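Local coordinates for protein tail assembly chaperone (Enterobacteria phage HK97, PDB 2OB9) that probably acts as a chaperone in assembly of the phage tail, belonging to a diverged family of tail assembly chaperones with a conserved spiral structure, at residues Q5-K8 / Q9-A13; A71-V74 / L75-V79; E95-R98 / E99-G102. All blocks are in the same frame, centred on the assembly; numbering follows the deposited sequence.

Interaction 1: residues Q5-K8 / Q9-A13; sequences QTLK and QLAMA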
loop_
_atom_site.group_PDB
_atom_site.type_symbol
_atom_site.label_atom_id
_atom_site.label_comp_id
_atom_site.label_asym_id
_atom_site.label_seq_id
_atom_site.Cartn_x
_atom_site.Cartn_y
_atom_site.Cartn_z
ATOM N N GLN A 5 -46.171 -7.256 -26.415
ATOM C CA GLN A 5 -46.166 -6.741 -25.048
ATOM C C GLN A 5 -45.457 -7.703 -24.058
ATOM O O GLN A 5 -45.195 -7.367 -22.899
ATOM C CB GLN A 5 -47.626 -6.528 -24.651
ATOM C CG GLN A 5 -47.931 -5.234 -23.914
ATOM C CD GLN A 5 -47.534 -4.001 -24.686
ATOM O OE1 GLN A 5 -46.769 -3.168 -24.194
ATOM N NE2 GLN A 5 -48.030 -3.883 -25.912
ATOM N N THR A 6 -45.153 -8.905 -24.547
ATOM C CA THR A 6 -44.557 -9.988 -23.766
ATOM C C THR A 6 -43.330 -9.550 -22.954
ATOM O O THR A 6 -43.262 -9.790 -21.761
ATOM C CB THR A 6 -44.161 -11.165 -24.697
ATOM O OG1 THR A 6 -45.294 -11.548 -25.477
ATOM C CG2 THR A 6 -43.641 -12.372 -23.916
ATOM N N LEU A 7 -42.371 -8.918 -23.611
ATOM C CA LEU A 7 -41.112 -8.578 -22.991
ATOM C C LEU A 7 -41.230 -7.354 -22.051
ATOM O O LEU A 7 -40.751 -7.390 -20.918
ATOM C CB LEU A 7 -40.011 -8.392 -24.070
ATOM C CG LEU A 7 -38.710 -7.754 -23.560
ATOM C CD1 LEU A 7 -38.166 -8.501 -22.298
ATOM C CD2 LEU A 7 -37.657 -7.609 -24.650
ATOM N N LYS A 8 -41.855 -6.282 -22.515
ATOM C CA LYS A 8 -42.024 -5.099 -21.674
ATOM C C LYS A 8 -42.791 -5.451 -20.407
ATOM O O LYS A 8 -42.469 -4.971 -19.335
ATOM C CB LYS A 8 -42.715 -3.986 -22.451
ATOM C CG LYS A 8 -43.145 -2.814 -21.601
ATOM C CD LYS A 8 -43.454 -1.667 -22.514
ATOM C CE LYS A 8 -43.896 -0.475 -21.716
ATOM N NZ LYS A 8 -44.062 0.730 -22.577
ATOM N N GLN A 9 -43.771 -6.348 -20.532
ATOM C CA GLN A 9 -44.539 -6.818 -19.382
ATOM C C GLN A 9 -43.734 -7.670 -18.388
ATOM O O GLN A 9 -43.964 -7.569 -17.177
ATOM C CB GLN A 9 -45.798 -7.554 -19.847
ATOM C CG GLN A 9 -46.686 -8.021 -18.737
ATOM C CD GLN A 9 -48.045 -8.426 -19.231
ATOM O OE1 GLN A 9 -48.206 -8.812 -20.386
ATOM N NE2 GLN A 9 -49.026 -8.359 -18.363
ATOM N N LEU A 10 -42.821 -8.507 -18.875
ATOM C CA LEU A 10 -41.912 -9.259 -17.959
ATOM C C LEU A 10 -40.868 -8.339 -17.303
ATOM O O LEU A 10 -40.515 -8.510 -16.141
ATOM C CB LEU A 10 -41.171 -10.381 -18.714
ATOM C CG LEU A 10 -41.989 -11.644 -19.054
ATOM C CD1 LEU A 10 -41.386 -12.406 -20.199
ATOM C CD2 LEU A 10 -42.219 -12.561 -17.820
ATOM N N ALA A 11 -40.359 -7.398 -18.111
ATOM C CA ALA A 11 -39.347 -6.416 -17.741
ATOM C C ALA A 11 -39.803 -5.407 -16.706
ATOM O O ALA A 11 -38.965 -4.837 -16.013
ATOM C CB ALA A 11 -38.842 -5.679 -19.021
HETATM N N MSE A 12 -41.125 -5.192 -16.616
HETATM C CA MSE A 12 -41.739 -4.129 -15.818
HETATM C C MSE A 12 -42.557 -4.630 -14.650
HETATM O O MSE A 12 -43.087 -3.814 -13.894
HETATM C CB MSE A 12 -42.694 -3.288 -16.686
HETATM C CG MSE A 12 -42.153 -1.930 -17.095
HETATM SE SE MSE A 12 -43.552 -0.775 -17.841
HETATM C CE MSE A 12 -43.856 0.166 -16.145
ATOM N N ALA A 13 -42.679 -5.955 -14.519
ATOM C CA ALA A 13 -43.471 -6.575 -13.482
ATOM C C ALA A 13 -42.886 -6.261 -12.097
ATOM O O ALA A 13 -41.692 -5.918 -11.962
ATOM C CB ALA A 13 -43.571 -8.096 -13.702
#
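K8, on the short N-terminal helix 6-11, and M12, a selenomethionine four residues on, run side by side in the same direction. K8 has CG anti to its own N (chi1 170°) and stays extended to the end, which carries its CE along the M12 side chain to 3.9 Å from SE. The selenomethionine chain bends at chi3, where the methyl swings off beyond the selenium. Beyond CE, K8 NZ forms a salt bridge with E93 of the second subunit.

The helical turn itself rests on i to i+4 bonds, Q9 N to Q5 O at 2.9 Å and A11 N to L7 O at 2.8 Å; L10 N reaches T6 O more obliquely, its donor tilted from the carbonyl plane. L10 lays CG and CD1 against that same carbonyl, CG 3.5 Å from T6 O. Against the second subunit, A11 and M12 pack on F89 and L7 on D82, and H105 of that subunit is also hydrogen-bonded to A11 O. Next to A11, L7 CD1 stands 4.4 Å from A11 CB.

Interaction 2: residues A71-V74 / L75-V79; sequences ADVV and LFIDV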
loop_
_atom_site.group_PDB
_atom_site.type_symbol
_atom_site.label_atom_id
_atom_site.label_comp_id
_atom_site.label_asym_id
_atom_site.label_seq_id
_atom_site.Cartn_x
_atom_site.Cartn_y
_atom_site.Cartn_z
ATOM N N ALA A 71 -24.084 -5.112 9.804
ATOM C CA ALA A 71 -24.122 -5.265 8.354
ATOM C C ALA A 71 -25.108 -6.346 7.948
ATOM O O ALA A 71 -25.858 -6.158 6.975
ATOM C CB ALA A 71 -22.751 -5.595 7.833
ATOM N N ASP A 72 -25.116 -7.473 8.686
ATOM C CA ASP A 72 -26.046 -8.560 8.383
ATOM C C ASP A 72 -27.485 -8.049 8.536
ATOM O O ASP A 72 -28.340 -8.279 7.673
ATOM C CB ASP A 72 -25.813 -9.804 9.255
ATOM C CG ASP A 72 -24.602 -10.615 8.835
ATOM O OD1 ASP A 72 -23.918 -10.228 7.862
ATOM O OD2 ASP A 72 -24.295 -11.640 9.499
ATOM N N VAL A 73 -27.785 -7.341 9.618
ATOM C CA VAL A 73 -29.190 -6.910 9.754
ATOM C C VAL A 73 -29.678 -5.996 8.614
ATOM O O VAL A 73 -30.824 -6.077 8.251
ATOM C CB VAL A 73 -29.659 -6.465 11.208
ATOM C CG1 VAL A 73 -28.742 -6.945 12.310
ATOM C CG2 VAL A 73 -30.028 -4.997 11.284
ATOM N N VAL A 74 -28.772 -5.189 8.036
ATOM C CA VAL A 74 -29.015 -4.262 6.918
ATOM C C VAL A 74 -29.348 -4.982 5.639
ATOM O O VAL A 74 -30.265 -4.577 4.906
ATOM C CB VAL A 74 -27.774 -3.325 6.685
ATOM C CG1 VAL A 74 -27.613 -2.867 5.189
ATOM C CG2 VAL A 74 -27.830 -2.159 7.621
ATOM N N LEU A 75 -28.598 -6.035 5.351
ATOM C CA LEU A 75 -28.949 -6.897 4.256
ATOM C C LEU A 75 -30.279 -7.583 4.549
ATOM O O LEU A 75 -31.099 -7.759 3.650
ATOM C CB LEU A 75 -27.839 -7.943 3.964
ATOM C CG LEU A 75 -26.720 -7.629 2.999
ATOM C CD1 LEU A 75 -25.857 -8.870 2.727
ATOM C CD2 LEU A 75 -27.290 -7.055 1.710
ATOM N N PHE A 76 -30.478 -8.027 5.786
ATOM C CA PHE A 76 -31.715 -8.773 6.136
ATOM C C PHE A 76 -33.003 -8.002 5.876
ATOM O O PHE A 76 -33.996 -8.525 5.319
ATOM C CB PHE A 76 -31.694 -9.243 7.598
ATOM C CG PHE A 76 -33.005 -9.873 8.043
ATOM C CD1 PHE A 76 -33.341 -11.173 7.660
ATOM C CD2 PHE A 76 -33.912 -9.159 8.839
ATOM C CE1 PHE A 76 -34.558 -11.755 8.067
ATOM C CE2 PHE A 76 -35.140 -9.748 9.243
ATOM C CZ PHE A 76 -35.435 -11.041 8.869
ATOM N N ILE A 77 -32.993 -6.767 6.340
ATOM C CA ILE A 77 -34.094 -5.881 6.198
ATOM C C ILE A 77 -34.432 -5.690 4.720
ATOM O O ILE A 77 -35.573 -5.497 4.367
ATOM C CB ILE A 77 -33.742 -4.590 6.880
ATOM C CG1 ILE A 77 -33.991 -4.719 8.381
ATOM C CG2 ILE A 77 -34.447 -3.403 6.264
ATOM C CD1 ILE A 77 -33.155 -3.705 9.178
ATOM N N ASP A 78 -33.425 -5.785 3.870
ATOM C CA ASP A 78 -33.600 -5.560 2.477
ATOM C C ASP A 78 -34.075 -6.797 1.736
ATOM O O ASP A 78 -34.825 -6.706 0.762
ATOM C CB ASP A 78 -32.283 -5.080 1.888
ATOM C CG ASP A 78 -32.444 -4.569 0.462
ATOM O OD1 ASP A 78 -33.122 -3.526 0.270
ATOM O OD2 ASP A 78 -31.890 -5.240 -0.435
ATOM N N VAL A 79 -33.653 -7.969 2.179
ATOM C CA VAL A 79 -34.064 -9.181 1.480
ATOM C C VAL A 79 -35.457 -9.684 1.811
ATOM O O VAL A 79 -36.025 -10.415 1.021
ATOM C CB VAL A 79 -33.017 -10.329 1.614
ATOM C CG1 VAL A 79 -31.647 -9.841 1.193
ATOM C CG2 VAL A 79 -33.006 -10.940 3.029
#
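The last two turns of helix 61-79, the longest helix of the chain, are joined on one flank by V73 and I77, four residues apart. Their side chains run alongside each other in the same direction, V73 CG2 4.0 Å from I77 CD1. I77 sets CG1 beside its backbone N (chi1 -82°), which lays the branch over the preceding turn, with CG1 3.4 Å from V73 O. The same carbonyl accepts the I77 N-H, at 3.0 Å from N to O, while the isoleucine's own methylene and methyl partly cover it.

F76 turns its ring the other way along the helix: CG lies anti to N (chi1 173°), and CB stays close to the preceding turn, 3.3 Å from V73 O. The ring meets H105 with the two planes at about 65°. F76 N donates to D72 O at 2.9 Å, and L75 N to A71 O at 3.2 Å.

Helix 61-79 is packed on several sides by the other helices of the fold. V73, V74 and I77 touch E94 of helix 94-98; L75 lies against W46 of helix 40-49 and against L109 and L113 of helix 103-113. Both acidic side chains have partners beyond the helix: D72 OD2 accepts a bond from the backbone N of A119 of the third subunit, and D78 OD2 receives a salt bridge from R36 and a hydrogen bond from S39 N. D78 CB meanwhile rests 3.7 Å from V74 O.

Interaction 3: residues E95-R98 / E99-G102; sequences EQVR and EIYG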
loop_
_atom_site.group_PDB
_atom_site.type_symbol
_atom_site.label_atom_id
_atom_site.label_comp_id
_atom_site.label_asym_id
_atom_site.label_seq_id
_atom_site.Cartn_x
_atom_site.Cartn_y
_atom_site.Cartn_z
ATOM N N GLU A 95 -32.227 -0.593 13.658
ATOM C CA GLU A 95 -31.915 -0.645 15.076
ATOM C C GLU A 95 -32.923 -1.446 15.903
ATOM O O GLU A 95 -32.528 -2.171 16.815
ATOM C CB GLU A 95 -31.798 0.799 15.589
ATOM C CG GLU A 95 -32.681 1.766 14.767
ATOM C CD GLU A 95 -31.979 2.475 13.592
ATOM O OE1 GLU A 95 -30.900 3.096 13.777
ATOM O OE2 GLU A 95 -32.553 2.461 12.481
ATOM N N GLN A 96 -34.212 -1.307 15.589
ATOM C CA GLN A 96 -35.277 -2.146 16.148
ATOM C C GLN A 96 -35.036 -3.627 15.830
ATOM O O GLN A 96 -35.188 -4.477 16.685
ATOM C CB GLN A 96 -36.642 -1.728 15.568
ATOM C CG GLN A 96 -37.245 -0.406 16.115
ATOM C CD GLN A 96 -36.376 0.837 15.894
ATOM O OE1 GLN A 96 -35.964 1.139 14.772
ATOM N NE2 GLN A 96 -36.112 1.572 16.979
ATOM N N VAL A 97 -34.674 -3.926 14.586
ATOM C CA VAL A 97 -34.432 -5.317 14.144
ATOM C C VAL A 97 -33.159 -5.905 14.767
ATOM O O VAL A 97 -33.133 -7.060 15.142
ATOM C CB VAL A 97 -34.425 -5.448 12.567
ATOM C CG1 VAL A 97 -34.048 -6.857 12.118
ATOM C CG2 VAL A 97 -35.768 -5.030 11.976
ATOM N N ARG A 98 -32.114 -5.087 14.860
ATOM C CA ARG A 98 -30.858 -5.456 15.518
ATOM C C ARG A 98 -31.003 -6.075 16.929
ATOM O O ARG A 98 -30.290 -7.036 17.249
ATOM C CB ARG A 98 -29.898 -4.250 15.563
ATOM C CG ARG A 98 -28.491 -4.543 15.018
ATOM C CD ARG A 98 -27.473 -3.419 15.361
ATOM N NE ARG A 98 -27.605 -2.246 14.496
ATOM C CZ ARG A 98 -27.617 -0.982 14.911
ATOM N NH1 ARG A 98 -27.507 -0.689 16.195
ATOM N NH2 ARG A 98 -27.737 -0.001 14.028
ATOM N N GLU A 99 -31.925 -5.568 17.755
ATOM C CA GLU A 99 -32.097 -6.149 19.100
ATOM C C GLU A 99 -32.791 -7.521 19.192
ATOM O O GLU A 99 -32.624 -8.233 20.204
ATOM C CB GLU A 99 -32.688 -5.159 20.116
ATOM C CG GLU A 99 -33.886 -4.357 19.696
ATOM C CD GLU A 99 -34.520 -3.606 20.882
ATOM O OE1 GLU A 99 -34.852 -4.261 21.906
ATOM O OE2 GLU A 99 -34.686 -2.362 20.786
ATOM N N ILE A 100 -33.519 -7.911 18.151
ATOM C CA ILE A 100 -34.180 -9.208 18.133
ATOM C C ILE A 100 -33.579 -10.177 17.133
ATOM O O ILE A 100 -33.981 -11.332 17.088
ATOM C CB ILE A 100 -35.765 -9.118 17.893
ATOM C CG1 ILE A 100 -36.203 -9.396 16.423
ATOM C CG2 ILE A 100 -36.414 -7.918 18.622
ATOM C CD1 ILE A 100 -35.988 -8.368 15.340
ATOM N N TYR A 101 -32.641 -9.713 16.313
ATOM C CA TYR A 101 -32.032 -10.547 15.297
ATOM C C TYR A 101 -31.348 -11.779 15.897
ATOM O O TYR A 101 -30.459 -11.683 16.763
ATOM C CB TYR A 101 -31.047 -9.718 14.475
ATOM C CG TYR A 101 -30.480 -10.349 13.214
ATOM C CD1 TYR A 101 -31.083 -10.135 11.962
ATOM C CD2 TYR A 101 -29.288 -11.084 13.251
ATOM C CE1 TYR A 101 -30.518 -10.671 10.784
ATOM C CE2 TYR A 101 -28.717 -11.616 12.089
ATOM C CZ TYR A 101 -29.347 -11.413 10.856
ATOM O OH TYR A 101 -28.797 -11.940 9.704
ATOM N N GLY A 102 -31.763 -12.944 15.419
ATOM C CA GLY A 102 -31.195 -14.190 15.888
ATOM C C GLY A 102 -31.183 -15.236 14.797
ATOM O O GLY A 102 -31.175 -14.895 13.606
#
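V97 carries CG1 anti to its backbone N (chi1 175°), and this methyl is the one that meets both I100 and Y101 where the chain passes from helix 94-98 toward helix 103-113. I100 holds an unusual first torsion (chi1 99°), which together with chi2 brings CD1 back over the last turn; its side chain crosses that of V97 at a slant, CD1 4.1 Å from V97 CG1. Y101, whose CG is likewise anti to N, offers its ring edge to the same valine methyl, which sits near the ring plane, 4.4 Å from CD1 of the tyrosine.

Two N-H groups converge on one carbonyl. V97 O accepts the N-H of I100 at 3.2 Å, an i to i+3 bond whose donor stands well above the carbonyl plane, and a weak, strongly bent bond from Y101 N at 2.9 Å (N-H...O 124°). G102, the N-cap residue of helix 103-113, follows directly.

R98 bends at chi3 and returns along its own helix, so that E95 CA sits over the centre of one guanidinium face, 4.3 Å from its plane; NH2 forms a salt bridge with E94. The arginine side chain also touches C70 and V73 of helix 61-79, while Y101 packs on L69 and D72 of that helix and on S106 and L109 of helix 103-113. Q96 and I100 pack on M12 of the third subunit. E99 CG sits between its backbone N and carbonyl carbon, which places it 3.3 Å from Q96 O.

In the fold
Interactions 2 and 3 touch, their centres 11 Å apart. V73 joins them, since its CG1 lies 3.6 Å from R98 CG and 3.9 Å from Y101 CG, and Y101 CE1 also reaches F76 CB at 3.7 Å. Interaction 1 stands apart: its centre is 29 Å from that of interaction 2 and 37 Å from that of interaction 3, and it touches neither within the chain. Between subunits the two ends do meet, because M12 of the third subunit packs on Q96 and I100 of interaction 3. The N-terminal helix thus links neighbouring copies, consistent with the spiral arrangement described for these chaperones.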